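PDB 2V8T: manganese-containing pseudocatalase from Thermus thermophilus, which probably breaks down hydrogen peroxide to water and oxygen at a pair of manganese ions. Local coordinates for residues Gln18-Gln27 with Phe106-Phe116; Gly186-Ala195 with Ile247-Asp255. All coordinates share one frame; numbering follows the deposited sequence. Where two conformers were deposited one is given.

Contact 1 of 2, residues Gln18-Gln27 with Phe106-Phe116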
loop_
_atom_site.group_PDB
_atom_site.type_symbol
_atom_site.label_atom_id
_atom_site.label_comp_id
_atom_site.label_asym_id
_atom_site.label_seq_id
_atom_site.Cartn_x
_atom_site.Cartn_y
_atom_site.Cartn_z
ATOM N N GLN A 18 -20.981 -4.666 24.148
ATOM C CA GLN A 18 -20.094 -4.432 23.042
ATOM C C GLN A 18 -20.501 -3.155 22.293
ATOM O O GLN A 18 -21.685 -2.861 22.125
ATOM C CB GLN A 18 -20.124 -5.562 21.962
ATOM C CG GLN A 18 -19.525 -6.803 22.459
ATOM C CD GLN A 18 -19.966 -8.030 21.655
ATOM O OE1 GLN A 18 -21.168 -8.365 21.664
ATOM N NE2 GLN A 18 -19.065 -8.655 20.936
ATOM N N ASP A 19 -19.479 -2.460 21.770
ATOM C CA ASP A 19 -19.693 -1.253 20.967
ATOM C C ASP A 19 -18.694 -1.286 19.824
ATOM O O ASP A 19 -17.601 -0.681 19.886
ATOM C CB ASP A 19 -19.577 0.005 21.793
ATOM C CG ASP A 19 -20.030 1.251 21.003
ATOM O OD1 ASP A 19 -20.045 1.233 19.754
ATOM O OD2 ASP A 19 -20.335 2.256 21.709
ATOM N N PRO A 20 -19.028 -2.006 18.737
ATOM C CA PRO A 20 -18.095 -2.164 17.631
ATOM C C PRO A 20 -17.631 -0.846 17.040
ATOM O O PRO A 20 -16.442 -0.661 16.784
ATOM C CB PRO A 20 -18.884 -3.027 16.618
ATOM C CG PRO A 20 -19.798 -3.868 17.516
ATOM C CD PRO A 20 -20.226 -2.874 18.593
ATOM N N ASN A 21 -18.566 0.072 16.750
ATOM C CA ASN A 21 -18.152 1.302 16.102
ATOM C C ASN A 21 -17.293 2.188 17.020
ATOM O O ASN A 21 -16.407 2.907 16.541
ATOM C CB ASN A 21 -19.322 2.066 15.510
ATOM C CG ASN A 21 -19.899 1.390 14.276
ATOM O OD1 ASN A 21 -19.300 0.446 13.719
ATOM N ND2 ASN A 21 -21.023 1.909 13.803
ATOM N N ALA A 22 -17.524 2.144 18.344
ATOM C CA ALA A 22 -16.588 2.820 19.251
ATOM C C ALA A 22 -15.186 2.215 19.112
ATOM O O ALA A 22 -14.193 2.946 19.040
ATOM C CB ALA A 22 -17.056 2.745 20.676
ATOM N N ALA A 23 -15.105 0.883 19.091
ATOM C CA ALA A 23 -13.813 0.223 18.916
ATOM C C ALA A 23 -13.136 0.677 17.612
ATOM O O ALA A 23 -11.929 0.890 17.555
ATOM C CB ALA A 23 -13.989 -1.282 18.936
ATOM N N ALA A 24 -13.931 0.759 16.526
ATOM C CA ALA A 24 -13.392 1.157 15.222
ATOM C C ALA A 24 -12.825 2.554 15.261
ATOM O O ALA A 24 -11.817 2.829 14.604
ATOM C CB ALA A 24 -14.477 1.036 14.151
ATOM N N ALA A 25 -13.460 3.480 16.015
ATOM C CA ALA A 25 -12.948 4.837 16.122
ATOM C C ALA A 25 -11.641 4.863 16.960
ATOM O O ALA A 25 -10.670 5.516 16.614
ATOM C CB ALA A 25 -14.004 5.753 16.754
ATOM N N VAL A 26 -11.672 4.129 18.085
ATOM C CA VAL A 26 -10.505 4.069 18.958
ATOM C C VAL A 26 -9.293 3.460 18.241
ATOM O O VAL A 26 -8.151 3.787 18.562
ATOM C CB VAL A 26 -10.846 3.363 20.300
ATOM C CG1 VAL A 26 -9.595 3.188 21.156
ATOM C CG2 VAL A 26 -11.895 4.188 21.055
ATOM N N GLN A 27 -9.532 2.611 17.220
ATOM C CA GLN A 27 -8.417 2.131 16.411
ATOM C C GLN A 27 -7.547 3.253 15.861
ATOM O O GLN A 27 -6.350 3.039 15.671
ATOM C CB GLN A 27 -8.907 1.235 15.268
ATOM C CG GLN A 27 -9.312 -0.171 15.667
ATOM C CD GLN A 27 -8.215 -1.168 15.968
ATOM O OE1 GLN A 27 -8.519 -2.307 16.394
ATOM N NE2 GLN A 27 -6.952 -0.825 15.764
ATOM N N PHE A 106 -24.963 -9.016 13.704
ATOM C CA PHE A 106 -24.746 -7.566 13.881
ATOM C C PHE A 106 -23.492 -7.074 13.178
ATOM O O PHE A 106 -23.418 -5.918 12.727
ATOM C CB PHE A 106 -24.665 -7.233 15.389
ATOM C CG PHE A 106 -23.445 -7.764 16.080
ATOM C CD1 PHE A 106 -22.284 -7.002 16.181
ATOM C CD2 PHE A 106 -23.381 -9.073 16.570
ATOM C CE1 PHE A 106 -21.139 -7.487 16.725
ATOM C CE2 PHE A 106 -22.225 -9.571 17.136
ATOM C CZ PHE A 106 -21.116 -8.792 17.204
ATOM N N ALA A 107 -22.483 -7.934 13.117
ATOM C CA ALA A 107 -21.189 -7.523 12.597
ATOM C C ALA A 107 -21.224 -7.283 11.100
ATOM O O ALA A 107 -20.347 -6.601 10.563
ATOM C CB ALA A 107 -20.134 -8.549 12.956
ATOM N N LYS A 108 -22.245 -7.804 10.402
ATOM C CA LYS A 108 -22.398 -7.543 8.997
ATOM C C LYS A 108 -22.499 -6.045 8.702
ATOM O O LYS A 108 -22.164 -5.595 7.593
ATOM C CB LYS A 108 -23.666 -8.289 8.466
ATOM C CG LYS A 108 -23.709 -8.436 6.963
ATOM C CD LYS A 108 -25.011 -9.044 6.508
ATOM C CE LYS A 108 -26.133 -8.100 6.545
ATOM N NZ LYS A 108 -27.437 -8.603 5.950
ATOM N N ASP A 109 -23.030 -5.284 9.645
ATOM C CA ASP A 109 -23.419 -3.892 9.406
ATOM C C ASP A 109 -22.521 -2.872 10.108
ATOM O O ASP A 109 -22.741 -1.668 9.937
ATOM C CB ASP A 109 -24.879 -3.695 9.836
ATOM C CG ASP A 109 -25.835 -4.500 9.026
ATOM O OD1 ASP A 109 -25.660 -4.616 7.806
ATOM O OD2 ASP A 109 -26.830 -4.998 9.613
ATOM N N VAL A 110 -21.540 -3.296 10.889
ATOM C CA VAL A 110 -20.664 -2.364 11.594
ATOM C C VAL A 110 -19.635 -1.796 10.625
ATOM O O VAL A 110 -19.424 -2.318 9.536
ATOM C CB VAL A 110 -19.983 -3.053 12.806
ATOM C CG1 VAL A 110 -21.037 -3.558 13.788
ATOM C CG2 VAL A 110 -18.973 -4.109 12.392
ATOM N N ARG A 111 -18.953 -0.728 11.039
ATOM C CA ARG A 111 -17.926 -0.138 10.172
ATOM C C ARG A 111 -16.792 -1.130 9.902
ATOM O O ARG A 111 -16.365 -1.303 8.746
ATOM C CB ARG A 111 -17.359 1.133 10.762
ATOM C CG ARG A 111 -18.356 2.298 10.820
ATOM C CD ARG A 111 -17.714 3.560 11.375
ATOM N NE ARG A 111 -16.731 4.124 10.444
ATOM C CZ ARG A 111 -15.413 4.072 10.563
ATOM N NH1 ARG A 111 -14.820 3.740 11.691
ATOM N NH2 ARG A 111 -14.681 4.407 9.492
ATOM N N ASN A 112 -16.287 -1.741 10.969
ATOM C CA ASN A 112 -15.082 -2.566 10.905
ATOM C C ASN A 112 -15.455 -4.037 11.081
ATOM O O ASN A 112 -15.559 -4.562 12.189
ATOM C CB ASN A 112 -14.046 -2.114 11.936
ATOM C CG ASN A 112 -12.753 -2.861 11.819
ATOM O OD1 ASN A 112 -12.722 -4.018 11.379
ATOM N ND2 ASN A 112 -11.645 -2.244 12.245
ATOM N N ALA A 113 -15.714 -4.702 9.959
ATOM C CA ALA A 113 -16.006 -6.124 9.980
ATOM C C ALA A 113 -14.732 -6.945 10.256
ATOM O O ALA A 113 -14.849 -8.090 10.715
ATOM C CB ALA A 113 -16.658 -6.553 8.640
ATOM N N ALA A 114 -13.561 -6.420 9.943
ATOM C CA ALA A 114 -12.315 -7.141 10.166
ATOM C C ALA A 114 -12.135 -7.531 11.630
ATOM O O ALA A 114 -11.577 -8.592 11.905
ATOM C CB ALA A 114 -11.126 -6.343 9.670
ATOM N N HIS A 115 -12.594 -6.689 12.566
ATOM C CA HIS A 115 -12.542 -7.031 13.982
ATOM C C HIS A 115 -13.132 -8.391 14.291
ATOM O O HIS A 115 -12.749 -9.013 15.275
ATOM C CB HIS A 115 -13.315 -5.978 14.798
ATOM C CG HIS A 115 -12.550 -4.760 15.115
ATOM N ND1 HIS A 115 -13.213 -3.554 15.340
ATOM C CD2 HIS A 115 -11.224 -4.593 15.369
ATOM C CE1 HIS A 115 -12.261 -2.701 15.716
ATOM N NE2 HIS A 115 -11.048 -3.281 15.750
ATOM N N PHE A 116 -14.140 -8.817 13.481
ATOM C CA PHE A 116 -14.898 -10.033 13.714
ATOM C C PHE A 116 -14.536 -11.173 12.758
ATOM O O PHE A 116 -14.934 -12.299 13.002
ATOM C CB PHE A 116 -16.396 -9.721 13.638
ATOM C CG PHE A 116 -16.812 -8.746 14.678
ATOM C CD1 PHE A 116 -17.129 -9.247 15.958
ATOM C CD2 PHE A 116 -16.865 -7.407 14.428
ATOM C CE1 PHE A 116 -17.442 -8.432 16.991
ATOM C CE2 PHE A 116 -17.166 -6.521 15.501
ATOM C CZ PHE A 116 -17.444 -7.090 16.769
HETATM O O HOH W 1 -17.025 -1.171 13.608
HETATM O O HOH W 2 -15.994 -3.375 14.776
HETATM O O HOH W 3 -16.145 4.434 14.194
HETATM O O HOH W 4 -22.316 0.769 11.321
HETATM O O HOH W 5 -11.249 0.605 12.570
#

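Contact 2 of 2, residues Gly186-Ala195 with Ile247-Asp255. With MN (manganese (II) ion), chain D.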
loop_
_atom_site.group_PDB
_atom_site.type_symbol
_atom_site.label_atom_id
_atom_site.label_comp_id
_atom_site.label_asym_id
_atom_site.label_seq_id
_atom_site.Cartn_x
_atom_site.Cartn_y
_atom_site.Cartn_z
ATOM N N GLY A 186 0.478 15.336 27.111
ATOM C CA GLY A 186 0.895 16.647 27.542
ATOM C C GLY A 186 2.279 16.631 28.130
ATOM O O GLY A 186 3.097 17.549 27.876
ATOM N N VAL A 187 2.601 15.617 28.933
ATOM C CA VAL A 187 3.941 15.470 29.484
ATOM C C VAL A 187 4.955 15.302 28.354
ATOM O O VAL A 187 5.997 15.949 28.344
ATOM C CB VAL A 187 4.001 14.271 30.456
ATOM C CG1 VAL A 187 5.434 13.929 30.827
ATOM C CG2 VAL A 187 3.165 14.616 31.707
ATOM N N HIS A 188 4.647 14.413 27.380
ATOM C CA HIS A 188 5.632 14.182 26.326
ATOM C C HIS A 188 5.849 15.429 25.477
ATOM O O HIS A 188 6.988 15.742 25.123
ATOM C CB HIS A 188 5.175 13.006 25.451
ATOM C CG HIS A 188 5.105 11.723 26.193
ATOM N ND1 HIS A 188 4.468 10.639 25.642
ATOM C CD2 HIS A 188 5.556 11.390 27.441
ATOM C CE1 HIS A 188 4.567 9.666 26.547
ATOM N NE2 HIS A 188 5.203 10.082 27.639
ATOM N N ALA A 189 4.772 16.133 25.099
ATOM C CA ALA A 189 4.935 17.371 24.342
ATOM C C ALA A 189 5.742 18.386 25.122
ATOM O O ALA A 189 6.618 19.075 24.592
ATOM C CB ALA A 189 3.584 17.958 23.950
ATOM N N ALA A 190 5.448 18.505 26.424
ATOM C CA ALA A 190 6.216 19.434 27.268
ATOM C C ALA A 190 7.686 19.032 27.316
ATOM O O ALA A 190 8.566 19.904 27.312
ATOM C CB ALA A 190 5.607 19.457 28.687
ATOM N N ALA A 191 7.970 17.728 27.412
ATOM C CA ALA A 191 9.329 17.262 27.533
ATOM C C ALA A 191 10.108 17.541 26.239
ATOM O O ALA A 191 11.239 18.025 26.270
ATOM C CB ALA A 191 9.368 15.768 27.875
ATOM N N TYR A 192 9.504 17.219 25.089
ATOM C CA TYR A 192 10.165 17.534 23.828
ATOM C C TYR A 192 10.298 19.038 23.616
ATOM O O TYR A 192 11.303 19.513 23.070
ATOM C CB TYR A 192 9.442 16.861 22.653
ATOM C CG TYR A 192 9.534 15.344 22.690
ATOM C CD1 TYR A 192 10.725 14.689 22.967
ATOM C CD2 TYR A 192 8.413 14.551 22.451
ATOM C CE1 TYR A 192 10.804 13.301 22.958
ATOM C CE2 TYR A 192 8.486 13.167 22.456
ATOM C CZ TYR A 192 9.692 12.536 22.701
ATOM O OH TYR A 192 9.835 11.175 22.735
ATOM N N GLY A 193 9.305 19.798 24.091
ATOM C CA GLY A 193 9.413 21.238 24.008
ATOM C C GLY A 193 10.568 21.784 24.867
ATOM O O GLY A 193 11.316 22.664 24.422
ATOM N N LYS A 194 10.702 21.256 26.086
ATOM C CA LYS A 194 11.844 21.630 26.944
ATOM C C LYS A 194 13.161 21.222 26.321
ATOM O O LYS A 194 14.150 21.965 26.406
ATOM C CB LYS A 194 11.653 21.005 28.346
ATOM C CG LYS A 194 10.573 21.687 29.168
ATOM C CD LYS A 194 10.295 20.932 30.477
ATOM C CE LYS A 194 9.156 21.507 31.292
ATOM N NZ LYS A 194 9.549 22.816 31.909
ATOM N N ALA A 195 13.216 20.050 25.687
ATOM C CA ALA A 195 14.434 19.637 25.029
ATOM C C ALA A 195 14.794 20.623 23.890
ATOM O O ALA A 195 15.944 21.036 23.756
ATOM C CB ALA A 195 14.269 18.225 24.467
ATOM N N ILE A 247 16.490 17.711 31.750
ATOM C CA ILE A 247 15.550 18.338 30.823
ATOM C C ILE A 247 14.187 18.465 31.469
ATOM O O ILE A 247 13.499 19.485 31.316
ATOM C CB ILE A 247 15.476 17.554 29.489
ATOM C CG1 ILE A 247 16.816 17.548 28.773
ATOM C CG2 ILE A 247 14.350 18.103 28.610
ATOM C CD1 ILE A 247 16.893 16.514 27.638
ATOM N N TRP A 248 13.717 17.385 32.124
ATOM C CA TRP A 248 12.410 17.368 32.762
ATOM C C TRP A 248 12.490 18.032 34.143
ATOM O O TRP A 248 12.721 17.369 35.164
ATOM C CB TRP A 248 11.837 15.951 32.847
ATOM C CG TRP A 248 10.424 15.923 33.297
ATOM C CD1 TRP A 248 9.948 15.439 34.486
ATOM C CD2 TRP A 248 9.314 16.451 32.604
ATOM N NE1 TRP A 248 8.592 15.601 34.552
ATOM C CE2 TRP A 248 8.164 16.232 33.407
ATOM C CE3 TRP A 248 9.151 17.134 31.370
ATOM C CZ2 TRP A 248 6.910 16.679 33.044
ATOM C CZ3 TRP A 248 7.891 17.605 31.034
ATOM C CH2 TRP A 248 6.771 17.371 31.856
ATOM N N LYS A 249 12.393 19.346 34.107
ATOM C CA LYS A 249 12.513 20.224 35.258
ATOM C C LYS A 249 11.788 21.499 34.926
ATOM O O LYS A 249 11.433 21.756 33.764
ATOM C CB LYS A 249 13.987 20.496 35.612
ATOM C CG LYS A 249 14.725 21.275 34.574
ATOM C CD LYS A 249 16.149 21.582 34.943
ATOM C CE LYS A 249 16.830 22.573 33.972
ATOM N NZ LYS A 249 16.862 22.232 32.438
ATOM N N GLY A 250 11.592 22.358 35.918
ATOM C CA GLY A 250 10.894 23.594 35.694
ATOM C C GLY A 250 9.410 23.422 35.593
ATOM O O GLY A 250 8.804 22.467 36.041
ATOM N N ALA A 251 8.778 24.408 34.973
ATOM C CA ALA A 251 7.336 24.562 35.071
ATOM C C ALA A 251 6.600 23.642 34.136
ATOM O O ALA A 251 6.963 23.443 32.971
ATOM C CB ALA A 251 6.947 26.016 34.722
ATOM N N SER A 252 5.468 23.139 34.615
ATOM C CA SER A 252 4.506 22.431 33.774
ATOM C C SER A 252 3.764 23.440 32.908
ATOM O O SER A 252 3.252 24.446 33.452
ATOM C CB SER A 252 3.475 21.761 34.662
ATOM O OG SER A 252 2.382 21.252 33.884
ATOM N N PRO A 253 3.550 23.175 31.624
ATOM C CA PRO A 253 2.652 24.050 30.830
ATOM C C PRO A 253 1.220 24.067 31.354
ATOM O O PRO A 253 0.493 25.040 31.105
ATOM C CB PRO A 253 2.759 23.444 29.416
ATOM C CG PRO A 253 4.076 22.743 29.420
ATOM C CD PRO A 253 4.221 22.159 30.777
ATOM N N GLU A 254 0.766 23.037 32.048
ATOM C CA GLU A 254 -0.631 22.979 32.449
ATOM C C GLU A 254 -0.950 23.995 33.544
ATOM O O GLU A 254 -1.995 24.619 33.518
ATOM C CB GLU A 254 -0.997 21.597 33.042
ATOM C CG GLU A 254 -0.772 20.367 32.218
ATOM C CD GLU A 254 -1.442 20.377 30.941
ATOM O OE1 GLU A 254 -2.597 20.849 30.818
ATOM O OE2 GLU A 254 -0.797 19.813 30.007
ATOM N N ASP A 255 -0.075 24.137 34.507
ATOM C CA ASP A 255 -0.396 24.899 35.713
ATOM C C ASP A 255 0.767 25.625 36.316
ATOM O O ASP A 255 0.621 26.217 37.386
ATOM C CB ASP A 255 -1.054 24.006 36.780
ATOM C CG ASP A 255 -0.152 22.929 37.292
ATOM O OD1 ASP A 255 1.042 22.880 36.918
ATOM O OD2 ASP A 255 -0.652 22.104 38.136
HETATM MN MN MN D . 3.324 10.250 23.765
HETATM O O HOH W 6 2.106 20.142 28.124
HETATM O O HOH W 7 2.135 8.824 22.624
#

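Contact 1 of 2, residues Gln18-Gln27 with Phe106-Phe116
N21 OD1 accepts a nearly straight hydrogen bond from R111 N (2.9 Å, 174°), and a water that accepts from N112 N lies 2.8 Å from the same OD1 and can donate to it. With CG beside its own backbone N (chi1 -72°), the N21 amide lies against the R111 chain, OD1 3.6 Å from R111 CG. The guanidinium end of R111 passes A24, whose CB is 3.7 Å from NH1, and NH1 reaches N21 O through a second water; NH2 binds R111 O of a neighbouring subunit.

Deeper in, H115 and Q27 approach from opposite directions: H115 NE2 donates to Q27 OE1 over 2.8 Å, with the oxygen in the imidazole plane and the amide turned 37° from the ring. N112 ND2 lies over the centre of one face of this ring, while Q27 NE2 binds L124 O and M126 O, holding the buried amide at both polar atoms.

On the apolar side P20 CB meets V110 CG1 at 3.6 Å and the edge of the F116 ring, and its CG meets F106 CE1.

Side chains cap both helix starts: D19 OD1 accepts from A22 N at the N-cap of helix 20-26, and N112 OD1 from H115 N in the turn into helix 114-117. These short capped helices meet where subunits touch: K108 of that same neighbour forms a salt bridge to D19, and its D109 hydrogen-bonds to N21.

Contact 2 of 2, residues Gly186-Ala195 with Ile247-Asp255
K194 makes the two direct hydrogen bonds between the helix and the loop. Its NZ donates to K249 O at 2.8 Å and to A251 O at 2.9 Å, so one ammonium group bridges two carbonyls on either side of G250. The chain is extended until its last torsion, where it bends (chi4 -71°) and brings NZ to both oxygens; on the way CD passes 3.6 Å from I247 O. A weaker link lies at the other end, where a water donates to G186 O and, weakly, to E254 OE2.

Apolar packing centres on the W248 indole. V187 CG1 sits over the face of its six-membered ring, 4.2 Å from the centroid, in a CH-pi contact. A191 packs nearby, its CB 3.8 Å from W248 CE3. CG of W248 is anti to the backbone N (chi1 -171°), which carries the ring back along the helix. Toward the C-terminal end of 186-195, I247 CG2 touches A195 CB; A190 CB, besides meeting the indole edge, packs on P253 CD at 3.7 Å.

Metal binding belongs to another side of the same helix: H188, whose CB points away from the loop, binds manganese through ND1 at 2.2 Å. E70 and E155 share that ion, and E69 accepts from H188 NE2.

The loop thus covers one side of helix 172-200, while helices 57-85 and 144-166 pack beside it through L62, I66 and L148. Strand 232-235 adds L233 against both V187 and W248, and W248 NE1 binds R231 O just before that strand.

In the fold
Contacts 1 and 2 lie on opposite sides of the chain's centre, their centres 36 Å apart and their nearest atoms about 16 Å apart. They follow in series: the pairing of 18-27 with 106-116 closes before helix 172-200 begins, and 247-255 comes later, between strands 232-235 and 260-263. Helix 57-85 connects them, touching A23 and H115 in contact 1 and A191 and I247 in contact 2, and supplies the manganese ligands E70 and H73. Contact 1 lies at subunit interfaces, with two neighbouring copies reaching it; contact 2 packs a loop on a metal-binding helix. The dimanganese site lies within the four-helix bundle of 36-49, 57-85, 144-166 and 172-200, as in the ferritin clan.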